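Local coordinates for protein malyl-CoA lyase/beta-methylmalyl-CoA lyase (Methylobacterium extorquens, PDB 5UGR) that belongs to the HpcH/HpaI aldolase/citrate lyase family of lyases and carries a magnesium ion in a TIM-barrel fold, at residues 38-44 with 72-78. Sequence-based numbering, arbitrary orientation.
Sequences VIFLDLE and TMMIRIN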
loop_
_atom_site.group_PDB
_atom_site.type_symbol
_atom_site.label_atom_id
_atom_site.label_comp_id
_atom_site.label_asym_id
_atom_site.label_seq_id
_atom_site.Cartn_x
_atom_site.Cartn_y
_atom_site.Cartn_z
ATOM N N VAL A 38 -4.296 24.843 -27.353
ATOM C CA VAL A 38 -3.677 25.026 -26.044
ATOM C C VAL A 38 -2.297 25.620 -26.303
ATOM O O VAL A 38 -1.612 25.187 -27.219
ATOM C CB VAL A 38 -3.489 23.637 -25.332
ATOM C CG1 VAL A 38 -2.784 23.785 -24.001
ATOM C CG2 VAL A 38 -4.827 22.924 -25.128
ATOM N N ILE A 39 -1.903 26.601 -25.502
ATOM C CA ILE A 39 -0.552 27.152 -25.568
ATOM C C ILE A 39 0.068 27.084 -24.195
ATOM O O ILE A 39 -0.581 27.468 -23.212
ATOM C CB ILE A 39 -0.538 28.653 -26.055
ATOM C CG1 ILE A 39 -0.995 28.695 -27.516
ATOM C CG2 ILE A 39 0.884 29.241 -25.896
ATOM C CD1 ILE A 39 -1.080 30.103 -28.104
ATOM N N PHE A 40 1.312 26.606 -24.114
ATOM C CA PHE A 40 2.064 26.828 -22.895
ATOM C C PHE A 40 3.205 27.772 -23.124
ATOM O O PHE A 40 3.933 27.666 -24.111
ATOM C CB PHE A 40 2.507 25.525 -22.160
ATOM C CG PHE A 40 3.638 24.749 -22.772
ATOM C CD1 PHE A 40 4.957 25.096 -22.567
ATOM C CD2 PHE A 40 3.379 23.533 -23.400
ATOM C CE1 PHE A 40 5.980 24.296 -23.047
ATOM C CE2 PHE A 40 4.383 22.724 -23.862
ATOM C CZ PHE A 40 5.718 23.117 -23.666
ATOM N N LEU A 41 3.275 28.745 -22.210
ATOM C CA LEU A 41 4.357 29.688 -22.147
ATOM C C LEU A 41 5.437 29.131 -21.244
ATOM O O LEU A 41 5.169 28.859 -20.042
ATOM C CB LEU A 41 3.838 31.048 -21.681
ATOM C CG LEU A 41 2.627 31.606 -22.460
ATOM C CD1 LEU A 41 2.235 32.986 -21.910
ATOM C CD2 LEU A 41 2.924 31.668 -23.989
ATOM N N ASP A 42 6.624 28.915 -21.803
ATOM C CA ASP A 42 7.618 28.084 -21.148
ATOM C C ASP A 42 8.608 28.904 -20.302
ATOM O O ASP A 42 9.181 29.922 -20.759
ATOM C CB ASP A 42 8.376 27.344 -22.243
ATOM C CG ASP A 42 9.223 26.181 -21.722
ATOM O OD1 ASP A 42 9.006 25.736 -20.559
ATOM O OD2 ASP A 42 10.105 25.729 -22.521
ATOM N N LEU A 43 8.830 28.437 -19.077
ATOM C CA LEU A 43 9.885 28.958 -18.198
ATOM C C LEU A 43 10.997 27.978 -17.987
ATOM O O LEU A 43 11.989 28.300 -17.347
ATOM C CB LEU A 43 9.269 29.297 -16.817
ATOM C CG LEU A 43 8.107 30.316 -16.881
ATOM C CD1 LEU A 43 6.911 29.942 -16.027
ATOM C CD2 LEU A 43 8.589 31.641 -16.496
ATOM N N GLU A 44 10.763 26.754 -18.452
ATOM C CA GLU A 44 11.591 25.581 -18.125
ATOM C C GLU A 44 12.572 25.264 -19.263
ATOM O O GLU A 44 13.449 26.092 -19.570
ATOM C CB GLU A 44 10.670 24.409 -17.641
ATOM C CG GLU A 44 11.419 23.238 -16.960
ATOM C CD GLU A 44 11.345 21.888 -17.636
ATOM O OE1 GLU A 44 10.843 21.839 -18.794
ATOM O OE2 GLU A 44 11.845 20.894 -17.001
ATOM N N THR A 72 -6.820 27.692 -24.368
ATOM C CA THR A 72 -6.420 27.264 -23.021
ATOM C C THR A 72 -4.968 27.718 -22.820
ATOM O O THR A 72 -4.074 27.229 -23.517
ATOM C CB THR A 72 -6.557 25.763 -22.838
ATOM O OG1 THR A 72 -7.914 25.359 -23.049
ATOM C CG2 THR A 72 -6.102 25.313 -21.475
ATOM N N MET A 73 -4.760 28.613 -21.856
ATOM C CA MET A 73 -3.452 29.226 -21.641
ATOM C C MET A 73 -2.790 28.620 -20.416
ATOM O O MET A 73 -3.365 28.562 -19.313
ATOM C CB MET A 73 -3.596 30.748 -21.487
ATOM C CG MET A 73 -4.006 31.450 -22.770
ATOM S SD MET A 73 -2.956 31.087 -24.212
ATOM C CE MET A 73 -1.333 31.597 -23.589
ATOM N N MET A 74 -1.543 28.181 -20.631
ATOM C CA MET A 74 -0.791 27.436 -19.633
ATOM C C MET A 74 0.615 28.015 -19.481
ATOM O O MET A 74 1.114 28.662 -20.393
ATOM C CB MET A 74 -0.748 25.959 -20.096
ATOM C CG MET A 74 -0.204 24.920 -19.108
ATOM S SD MET A 74 -0.847 23.260 -19.475
ATOM C CE MET A 74 -0.132 22.971 -21.100
ATOM N N ILE A 75 1.252 27.730 -18.351
ATOM C CA ILE A 75 2.691 27.937 -18.220
ATOM C C ILE A 75 3.348 26.602 -17.866
ATOM O O ILE A 75 2.766 25.799 -17.107
ATOM C CB ILE A 75 3.046 28.963 -17.142
ATOM C CG1 ILE A 75 2.402 28.649 -15.751
ATOM C CG2 ILE A 75 2.686 30.367 -17.594
ATOM C CD1 ILE A 75 2.714 29.558 -14.588
ATOM N N ARG A 76 4.536 26.378 -18.443
ATOM C CA ARG A 76 5.381 25.254 -18.013
ATOM C C ARG A 76 6.369 25.850 -16.996
ATOM O O ARG A 76 7.259 26.635 -17.335
ATOM C CB ARG A 76 6.084 24.521 -19.100
ATOM C CG ARG A 76 6.938 23.364 -18.528
ATOM C CD ARG A 76 7.471 22.397 -19.556
ATOM N NE ARG A 76 8.363 23.008 -20.559
ATOM C CZ ARG A 76 8.896 22.348 -21.584
ATOM N NH1 ARG A 76 8.657 21.042 -21.716
ATOM N NH2 ARG A 76 9.587 22.960 -22.553
ATOM N N ILE A 77 6.086 25.564 -15.717
ATOM C CA ILE A 77 6.938 25.990 -14.627
ATOM C C ILE A 77 8.241 25.232 -14.582
ATOM O O ILE A 77 8.385 24.202 -15.212
ATOM C CB ILE A 77 6.232 25.946 -13.253
ATOM C CG1 ILE A 77 5.801 24.501 -12.889
ATOM C CG2 ILE A 77 5.003 26.834 -13.278
ATOM C CD1 ILE A 77 5.181 24.392 -11.534
ATOM N N ASN A 78 9.199 25.790 -13.841
ATOM C CA ASN A 78 10.456 25.094 -13.638
ATOM C C ASN A 78 10.283 23.840 -12.783
ATOM O O ASN A 78 9.254 23.650 -12.088
ATOM C CB ASN A 78 11.501 26.068 -13.089
ATOM C CG ASN A 78 12.116 26.869 -14.205
ATOM O OD1 ASN A 78 12.986 26.363 -14.967
ATOM N ND2 ASN A 78 11.616 28.096 -14.392
#
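With CG anti to the backbone N in Asp42 (chi1 -166°) and Arg76 (chi1 -180°), the side chains rise side by side from one sheet face, and a bend at chi3 of Arg76 sets its guanidinium edge against the carboxylate. The grip is side-on: Arg76 NE reaches Asp42 OD1 at 2.8 Å, and NH2 reaches OD2 at 2.8 Å. Both bonds are nearly straight (171° at NE) but come from above the carboxylate plane. The backbone N of Glu44 meets OD1 from the face opposite to NE, closing an Asx turn. Over one guanidinium face lies Glu44 OE1, 3.3 Å from Arg76 NE, by charge alone; Phe40 CE1 lies over the opposite face, toward its rim, 3.7 Å from NE. Strands 38-42 and 72-76 are neighbours in the eight-stranded parallel TIM barrel, joined through helix 52-65 as a beta-alpha-beta unit; just beyond their C-terminal ends, where Asp42 and Arg76 stand, the Glu44 side chain is about 4 Å from the magnesium ion held by Asp45, Glu140 and Asp167. Five backbone bonds fix the register, starting with Ile39 N to Thr72 O (3.0 Å). Toward helix 52-65, Leu43 CD1 packs 4.1 Å from Ile75 CB; both residues touch Ile59.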